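Local coordinates for phosphodiesterase (Pseudomonas aeruginosa, PDB 4G75), which is a colicin M-like bacteriocin that probably blocks peptidoglycan synthesis by cleaving the lipid-linked precursor as a magnesium-dependent phosphodiesterase, at residues I89-F100 against R131-Y142. Sequence-based numbering, arbitrary orientation.
Sequences IFDLPQADYNQF and RPKIDTFNGGVY
The irregular loop from Arg-131 to Tyr-142 opens with a type I beta turn at Arg-131 to Ile-134, follows segment 89-100 of helix 81-102 up to Phe-100, where the CA atoms of Phe-100 and Asn-138 are 4.5 Å apart, then doubles back to bring Tyr-142 beside Asp-96. At one end the Arg-131 guanidinium lies flat on the Phe-90 ring, the planes 2° apart, while Ile-134 CD1 covers its other face. Arg-131 takes Phe-90 O end-on, NH1 at 2.8 Å and NH2 at 3.0 Å from that oxygen. Water 1 links NH1 to Gln-94 OE1. Midway, Ile-134 CA sits over the centre of the Tyr-97 ring, 4.1 Å from its centroid, and waters 4 and 5 tie the hydroxyl to Asp-135 OD1 and Lys-133 O. Phe-100 presents a ring face to Thr-136 CG2, a CH-pi contact at 3.7 Å from the centroid. The buried Asp-96 reaches into the loop with CG anti to its backbone N (chi1 -169°); OD2 accepts from Asn-138 N on its syn side at 2.9 Å, in a nearly straight bond (171°), and also binds water 3. Its OD1 takes water 2, shared with Gln-99 OE1, Asn-138 ND2 and Tyr-142 N, and a bond from Thr-143 at the start of helix 143-153; Gln-99 NE2 bonds Asp-104 O. Tyr-142 is sandwiched between Ala-95 CB and Val-141 CG2, and its hydroxyl bonds Arg-106 O. Phe-137 packs on Met-159 and Ala-147, its side chain about 6 Å from that of the magnesium ligand Val-211. Four donors thus surround the Asp-96 carboxylate, which would favour its ionised form, while the Arg-131 cation, without a carboxylate in contact across the two segments, rests on a carbonyl oxygen, a water and an aromatic face.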
ATOM      1  N   ILE A  89      -6.004   5.807 -10.845  1.00  7.76           N
ATOM      2  CA  ILE A  89      -5.560   4.416 -10.786  1.00 10.37           C
ATOM      3  C   ILE A  89      -4.246   4.252 -11.558  1.00  8.47           C
ATOM      4  O   ILE A  89      -3.379   3.467 -11.180  1.00 10.74           O
ATOM      5  CB  ILE A  89      -6.656   3.449 -11.292  1.00  6.73           C
ATOM      6  CG1 ILE A  89      -7.827   3.419 -10.305  1.00  6.10           C
ATOM      7  CG2 ILE A  89      -6.106   2.030 -11.493  1.00  6.60           C
ATOM      8  CD1 ILE A  89      -7.439   3.027  -8.899  1.00  9.91           C
ATOM      9  N   PHE A  90      -4.079   5.033 -12.617  1.00  8.23           N
ATOM     10  CA  PHE A  90      -2.818   5.050 -13.355  1.00 11.60           C
ATOM     11  C   PHE A  90      -1.709   5.740 -12.558  1.00  5.67           C
ATOM     12  O   PHE A  90      -0.593   5.242 -12.488  1.00  9.68           O
ATOM     13  CB  PHE A  90      -3.017   5.753 -14.706  1.00 10.96           C
ATOM     14  CG  PHE A  90      -1.798   5.748 -15.600  1.00  5.99           C
ATOM     15  CD1 PHE A  90      -1.447   4.613 -16.319  1.00 11.42           C
ATOM     16  CD2 PHE A  90      -1.035   6.897 -15.765  1.00  9.30           C
ATOM     17  CE1 PHE A  90      -0.339   4.616 -17.168  1.00  9.93           C
ATOM     18  CE2 PHE A  90       0.070   6.906 -16.612  1.00  8.99           C
ATOM     19  CZ  PHE A  90       0.422   5.761 -17.308  1.00 11.34           C
ATOM     20  N   ASP A  91      -2.023   6.884 -11.958  1.00  6.59           N
ATOM     21  CA  ASP A  91      -1.012   7.740 -11.341  1.00  8.53           C
ATOM     22  C   ASP A  91      -0.505   7.235  -9.998  1.00  9.41           C
ATOM     23  O   ASP A  91       0.692   7.327  -9.705  1.00  6.02           O
ATOM     24  CB  ASP A  91      -1.548   9.160 -11.155  1.00  5.44           C
ATOM     25  CG  ASP A  91      -1.631   9.929 -12.458  1.00  4.25           C
ATOM     26  OD1 ASP A  91      -0.974   9.513 -13.437  1.00  9.21           O
ATOM     27  OD2 ASP A  91      -2.349  10.950 -12.494  1.00  7.50           O
ATOM     28  N   LEU A  92      -1.416   6.724  -9.178  1.00  8.88           N
ATOM     29  CA  LEU A  92      -1.062   6.307  -7.826  1.00  8.69           C
ATOM     30  C   LEU A  92       0.086   5.280  -7.740  1.00  9.10           C
ATOM     31  O   LEU A  92       0.995   5.440  -6.926  1.00  6.76           O
ATOM     32  CB  LEU A  92      -2.306   5.857  -7.048  1.00  7.58           C
ATOM     33  CG  LEU A  92      -3.189   7.021  -6.568  1.00  8.54           C
ATOM     34  CD1 LEU A  92      -4.606   6.548  -6.265  1.00  9.70           C
ATOM     35  CD2 LEU A  92      -2.570   7.731  -5.356  1.00  9.19           C
ATOM     36  N   PRO A  93       0.065   4.229  -8.576  1.00  6.17           N
ATOM     37  CA  PRO A  93       1.192   3.290  -8.471  1.00  7.95           C
ATOM     38  C   PRO A  93       2.512   3.913  -8.901  1.00  7.86           C
ATOM     39  O   PRO A  93       3.568   3.511  -8.405  1.00  7.80           O
ATOM     40  CB  PRO A  93       0.825   2.170  -9.457  1.00 12.61           C
ATOM     41  CG  PRO A  93      -0.615   2.314  -9.709  1.00 20.49           C
ATOM     42  CD  PRO A  93      -0.975   3.753  -9.500  1.00  5.58           C
ATOM     43  N   GLN A  94       2.461   4.871  -9.820  1.00 10.69           N
ATOM     44  CA  GLN A  94       3.676   5.535 -10.270  1.00  8.65           C
ATOM     45  C   GLN A  94       4.236   6.435  -9.173  1.00  6.73           C
ATOM     46  O   GLN A  94       5.446   6.493  -8.971  1.00  8.31           O
ATOM     47  CB  GLN A  94       3.428   6.332 -11.555  1.00  9.24           C
ATOM     48  CG  GLN A  94       4.682   7.005 -12.111  1.00  7.99           C
ATOM     49  CD  GLN A  94       5.664   6.002 -12.688  1.00  9.10           C
ATOM     50  OE1 GLN A  94       5.340   5.260 -13.613  1.00 14.33           O
ATOM     51  NE2 GLN A  94       6.874   5.965 -12.132  1.00 10.59           N
ATOM     52  N   ALA A  95       3.353   7.118  -8.449  1.00  6.90           N
ATOM     53  CA  ALA A  95       3.769   7.941  -7.318  1.00  5.85           C
ATOM     54  C   ALA A  95       4.451   7.079  -6.253  1.00  6.05           C
ATOM     55  O   ALA A  95       5.491   7.443  -5.700  1.00  8.30           O
ATOM     56  CB  ALA A  95       2.566   8.668  -6.715  1.00  6.91           C
ATOM     57  N   ASP A  96       3.859   5.930  -5.962  1.00  6.12           N
ATOM     58  CA  ASP A  96       4.453   5.044  -4.977  1.00  7.74           C
ATOM     59  C   ASP A  96       5.840   4.602  -5.424  1.00  5.53           C
ATOM     60  O   ASP A  96       6.795   4.586  -4.626  1.00  8.43           O
ATOM     61  CB  ASP A  96       3.578   3.820  -4.721  1.00  4.65           C
ATOM     62  CG  ASP A  96       4.055   3.027  -3.520  1.00  5.25           C
ATOM     63  OD1 ASP A  96       3.827   3.500  -2.386  1.00  6.45           O
ATOM     64  OD2 ASP A  96       4.673   1.958  -3.713  1.00  8.90           O
ATOM     65  N   TYR A  97       5.948   4.241  -6.696  1.00  6.65           N
ATOM     66  CA  TYR A  97       7.208   3.749  -7.234  1.00 10.66           C
ATOM     67  C   TYR A  97       8.259   4.853  -7.288  1.00 15.23           C
ATOM     68  O   TYR A  97       9.454   4.588  -7.145  1.00 10.86           O
ATOM     69  CB  TYR A  97       7.019   3.127  -8.617  1.00  9.40           C
ATOM     70  CG  TYR A  97       8.236   2.353  -9.056  1.00 11.37           C
ATOM     71  CD1 TYR A  97       8.607   1.190  -8.398  1.00  8.35           C
ATOM     72  CD2 TYR A  97       9.034   2.802 -10.107  1.00 11.15           C
ATOM     73  CE1 TYR A  97       9.734   0.477  -8.778  1.00  8.52           C
ATOM     74  CE2 TYR A  97      10.167   2.092 -10.497  1.00 13.39           C
ATOM     75  CZ  TYR A  97      10.507   0.929  -9.825  1.00 14.85           C
ATOM     76  OH  TYR A  97      11.630   0.219 -10.193  1.00 17.96           O
ATOM     77  N   ASN A  98       7.821   6.093  -7.481  1.00  7.95           N
ATOM     78  CA  ASN A  98       8.759   7.213  -7.441  1.00  7.11           C
ATOM     79  C   ASN A  98       9.399   7.337  -6.063  1.00 12.51           C
ATOM     80  O   ASN A  98      10.593   7.629  -5.935  1.00  9.64           O
ATOM     81  CB  ASN A  98       8.070   8.525  -7.831  1.00  3.53           C
ATOM     82  CG  ASN A  98       7.758   8.585  -9.317  1.00  8.08           C
ATOM     83  OD1 ASN A  98       8.312   7.816 -10.104  1.00 11.86           O
ATOM     84  ND2 ASN A  98       6.881   9.499  -9.708  1.00  6.91           N
ATOM     85  N   GLN A  99       8.606   7.109  -5.025  1.00  9.55           N
ATOM     86  CA  GLN A  99       9.154   7.120  -3.677  1.00  7.56           C
ATOM     87  C   GLN A  99      10.168   6.006  -3.469  1.00  9.29           C
ATOM     88  O   GLN A  99      11.231   6.238  -2.896  1.00  8.39           O
ATOM     89  CB  GLN A  99       8.052   7.022  -2.626  1.00  6.15           C
ATOM     90  CG  GLN A  99       7.263   8.305  -2.467  1.00  8.25           C
ATOM     91  CD  GLN A  99       6.772   8.507  -1.061  1.00  5.46           C
ATOM     92  OE1 GLN A  99       5.803   7.875  -0.623  1.00  8.21           O
ATOM     93  NE2 GLN A  99       7.445   9.390  -0.329  1.00  8.41           N
ATOM     94  N   PHE A 100       9.844   4.799  -3.927  1.00  9.20           N
ATOM     95  CA  PHE A 100      10.730   3.657  -3.700  1.00  7.46           C
ATOM     96  C   PHE A 100      12.010   3.730  -4.526  1.00 13.02           C
ATOM     97  O   PHE A 100      13.115   3.557  -4.007  1.00 13.32           O
ATOM     98  CB  PHE A 100      10.033   2.319  -4.001  1.00 11.90           C
ATOM     99  CG  PHE A 100      10.978   1.144  -4.007  1.00  5.80           C
ATOM    100  CD1 PHE A 100      11.425   0.600  -2.817  1.00 10.66           C
ATOM    101  CD2 PHE A 100      11.454   0.614  -5.201  1.00 10.20           C
ATOM    102  CE1 PHE A 100      12.306  -0.468  -2.812  1.00 12.86           C
ATOM    103  CE2 PHE A 100      12.343  -0.452  -5.201  1.00 10.17           C
ATOM    104  CZ  PHE A 100      12.765  -0.995  -4.003  1.00  9.03           C
ATOM    105  N   ARG A 131       3.413  -1.589 -17.423  1.00 15.47           N
ATOM    106  CA  ARG A 131       4.536  -0.905 -16.797  1.00 11.34           C
ATOM    107  C   ARG A 131       5.315  -1.887 -15.916  1.00 15.93           C
ATOM    108  O   ARG A 131       5.255  -1.817 -14.689  1.00 12.90           O
ATOM    109  CB  ARG A 131       4.030   0.291 -15.976  1.00 16.74           C
ATOM    110  CG  ARG A 131       3.295   1.346 -16.811  1.00 13.72           C
ATOM    111  CD  ARG A 131       2.760   2.506 -15.967  1.00 14.76           C
ATOM    112  NE  ARG A 131       1.587   2.130 -15.177  1.00 14.53           N
ATOM    113  CZ  ARG A 131       0.971   2.945 -14.323  1.00  8.78           C
ATOM    114  NH1 ARG A 131       1.410   4.189 -14.151  1.00 12.24           N
ATOM    115  NH2 ARG A 131      -0.082   2.521 -13.640  1.00 18.59           N
ATOM    116  N   PRO A 132       6.062  -2.806 -16.549  1.00 18.30           N
ATOM    117  CA  PRO A 132       6.689  -3.925 -15.836  1.00 16.11           C
ATOM    118  C   PRO A 132       7.759  -3.477 -14.844  1.00 13.70           C
ATOM    119  O   PRO A 132       8.062  -4.224 -13.917  1.00 15.75           O
ATOM    120  CB  PRO A 132       7.343  -4.743 -16.961  1.00 21.49           C
ATOM    121  CG  PRO A 132       6.804  -4.183 -18.243  1.00 25.06           C
ATOM    122  CD  PRO A 132       6.448  -2.768 -17.966  1.00 27.63           C
ATOM    123  N   LYS A 133       8.321  -2.287 -15.038  1.00 18.11           N
ATOM    124  CA  LYS A 133       9.344  -1.771 -14.133  1.00 15.90           C
ATOM    125  C   LYS A 133       8.797  -1.505 -12.731  1.00 14.38           C
ATOM    126  O   LYS A 133       9.533  -1.556 -11.746  1.00 12.34           O
ATOM    127  CB  LYS A 133       9.972  -0.495 -14.693  1.00 19.17           C
ATOM    128  CG  LYS A 133      11.020  -0.733 -15.768  1.00 56.37           C
ATOM    129  CD  LYS A 133      11.869   0.512 -15.986  1.00 38.91           C
ATOM    130  CE  LYS A 133      13.181   0.174 -16.685  1.00 46.36           C
ATOM    131  NZ  LYS A 133      14.197   1.257 -16.533  1.00 61.70           N
ATOM    132  N   ILE A 134       7.509  -1.201 -12.638  1.00 10.23           N
ATOM    133  CA  ILE A 134       6.903  -0.976 -11.327  1.00 14.22           C
ATOM    134  C   ILE A 134       6.639  -2.325 -10.655  1.00 14.61           C
ATOM    135  O   ILE A 134       5.611  -2.957 -10.903  1.00 11.09           O
ATOM    136  CB  ILE A 134       5.601  -0.168 -11.446  1.00  9.78           C
ATOM    137  CG1 ILE A 134       5.867   1.154 -12.175  1.00  8.66           C
ATOM    138  CG2 ILE A 134       5.008   0.097 -10.073  1.00 11.65           C
ATOM    139  CD1 ILE A 134       4.604   1.974 -12.425  1.00 11.65           C
ATOM    140  N   ASP A 135       7.566  -2.764  -9.804  1.00  9.31           N
ATOM    141  CA  ASP A 135       7.535  -4.129  -9.288  1.00 11.09           C
ATOM    142  C   ASP A 135       7.731  -4.249  -7.777  1.00  9.13           C
ATOM    143  O   ASP A 135       7.751  -5.356  -7.233  1.00 10.75           O
ATOM    144  CB  ASP A 135       8.565  -5.008 -10.016  1.00 11.69           C
ATOM    145  CG  ASP A 135       9.998  -4.565  -9.771  1.00 22.05           C
ATOM    146  OD1 ASP A 135      10.220  -3.596  -9.021  1.00 13.57           O
ATOM    147  OD2 ASP A 135      10.915  -5.191 -10.337  1.00 32.87           O
ATOM    148  N   THR A 136       7.859  -3.113  -7.105  1.00  8.73           N
ATOM    149  CA  THR A 136       8.175  -3.100  -5.682  1.00  5.11           C
ATOM    150  C   THR A 136       7.480  -1.915  -5.026  1.00  4.38           C
ATOM    151  O   THR A 136       7.496  -0.805  -5.570  1.00  8.11           O
ATOM    152  CB  THR A 136       9.685  -2.958  -5.465  1.00  9.92           C
ATOM    153  OG1 THR A 136      10.365  -3.962  -6.226  1.00  9.61           O
ATOM    154  CG2 THR A 136      10.043  -3.116  -3.988  1.00  8.26           C
ATOM    155  N   PHE A 137       6.866  -2.154  -3.871  1.00  6.66           N
ATOM    156  CA  PHE A 137       6.165  -1.092  -3.139  1.00  7.72           C
ATOM    157  C   PHE A 137       7.113  -0.289  -2.258  1.00  7.37           C
ATOM    158  O   PHE A 137       8.104  -0.815  -1.740  1.00  8.29           O
ATOM    159  CB  PHE A 137       5.075  -1.682  -2.238  1.00  5.95           C
ATOM    160  CG  PHE A 137       3.934  -2.322  -2.983  1.00  6.88           C
ATOM    161  CD1 PHE A 137       3.078  -1.562  -3.757  1.00  8.78           C
ATOM    162  CD2 PHE A 137       3.684  -3.686  -2.856  1.00  6.11           C
ATOM    163  CE1 PHE A 137       2.013  -2.155  -4.427  1.00 11.37           C
ATOM    164  CE2 PHE A 137       2.625  -4.274  -3.515  1.00  9.98           C
ATOM    165  CZ  PHE A 137       1.790  -3.509  -4.296  1.00 15.11           C
ATOM    166  N   ASN A 138       6.780   0.982  -2.053  1.00  5.06           N
ATOM    167  CA  ASN A 138       7.515   1.826  -1.112  1.00  7.60           C
ATOM    168  C   ASN A 138       7.264   1.516   0.364  1.00 12.20           C
ATOM    169  O   ASN A 138       8.172   1.644   1.199  1.00  6.56           O
ATOM    170  CB  ASN A 138       7.192   3.299  -1.360  1.00  8.60           C
ATOM    171  CG  ASN A 138       8.010   4.223  -0.480  1.00  9.97           C
ATOM    172  OD1 ASN A 138       9.237   4.253  -0.569  1.00  7.65           O
ATOM    173  ND2 ASN A 138       7.336   4.973   0.383  1.00  7.96           N
ATOM    174  N   GLY A 139       6.029   1.138   0.685  1.00  8.60           N
ATOM    175  CA  GLY A 139       5.621   0.933   2.068  1.00  5.76           C
ATOM    176  C   GLY A 139       5.208   2.227   2.754  1.00  5.66           C
ATOM    177  O   GLY A 139       5.285   2.344   3.980  1.00  8.70           O
ATOM    178  N   GLY A 140       4.772   3.202   1.959  1.00  6.37           N
ATOM    179  CA  GLY A 140       4.332   4.489   2.480  1.00  6.97           C
ATOM    180  C   GLY A 140       2.895   4.858   2.152  1.00  6.63           C
ATOM    181  O   GLY A 140       2.056   3.984   1.918  1.00  9.19           O
ATOM    182  N   VAL A 141       2.611   6.162   2.120  1.00  7.30           N
ATOM    183  CA  VAL A 141       1.224   6.639   2.012  1.00  5.06           C
ATOM    184  C   VAL A 141       0.531   6.229   0.716  1.00  3.84           C
ATOM    185  O   VAL A 141      -0.693   6.183   0.663  1.00  8.22           O
ATOM    186  CB  VAL A 141       1.104   8.186   2.178  1.00  9.00           C
ATOM    187  CG1 VAL A 141       1.623   8.620   3.535  1.00  8.64           C
ATOM    188  CG2 VAL A 141       1.822   8.924   1.049  1.00  7.59           C
ATOM    189  N   TYR A 142       1.306   5.935  -0.326  1.00  4.72           N
ATOM    190  CA  TYR A 142       0.714   5.576  -1.615  1.00  4.85           C
ATOM    191  C   TYR A 142       0.573   4.071  -1.798  1.00  5.89           C
ATOM    192  O   TYR A 142      -0.005   3.614  -2.784  1.00  5.81           O
ATOM    193  CB  TYR A 142       1.543   6.118  -2.792  1.00  5.91           C
ATOM    194  CG  TYR A 142       1.720   7.627  -2.847  1.00  6.70           C
ATOM    195  CD1 TYR A 142       0.623   8.477  -2.836  1.00  8.24           C
ATOM    196  CD2 TYR A 142       2.982   8.191  -2.948  1.00  8.24           C
ATOM    197  CE1 TYR A 142       0.779   9.845  -2.899  1.00  6.07           C
ATOM    198  CE2 TYR A 142       3.150   9.564  -3.021  1.00  9.50           C
ATOM    199  CZ  TYR A 142       2.041  10.380  -2.996  1.00  9.32           C
ATOM    200  OH  TYR A 142       2.186  11.748  -3.067  1.00  7.53           O
TER
HETATM  201  O   HOH W   1       3.397   5.755 -15.257  1.00 20.65           O
HETATM  202  O   HOH W   2       4.261   5.474  -0.677  1.00  7.04           O
HETATM  203  O   HOH W   3       5.534   1.052  -6.198  1.00  8.46           O
HETATM  204  O   HOH W   4      12.229  -1.849  -8.573  1.00 19.19           O
HETATM  205  O   HOH W   5      12.191  -2.235 -11.852  1.00 19.83           O
HETATM  206  O   HOH W   6       5.053   7.674   2.010  1.00  8.82           O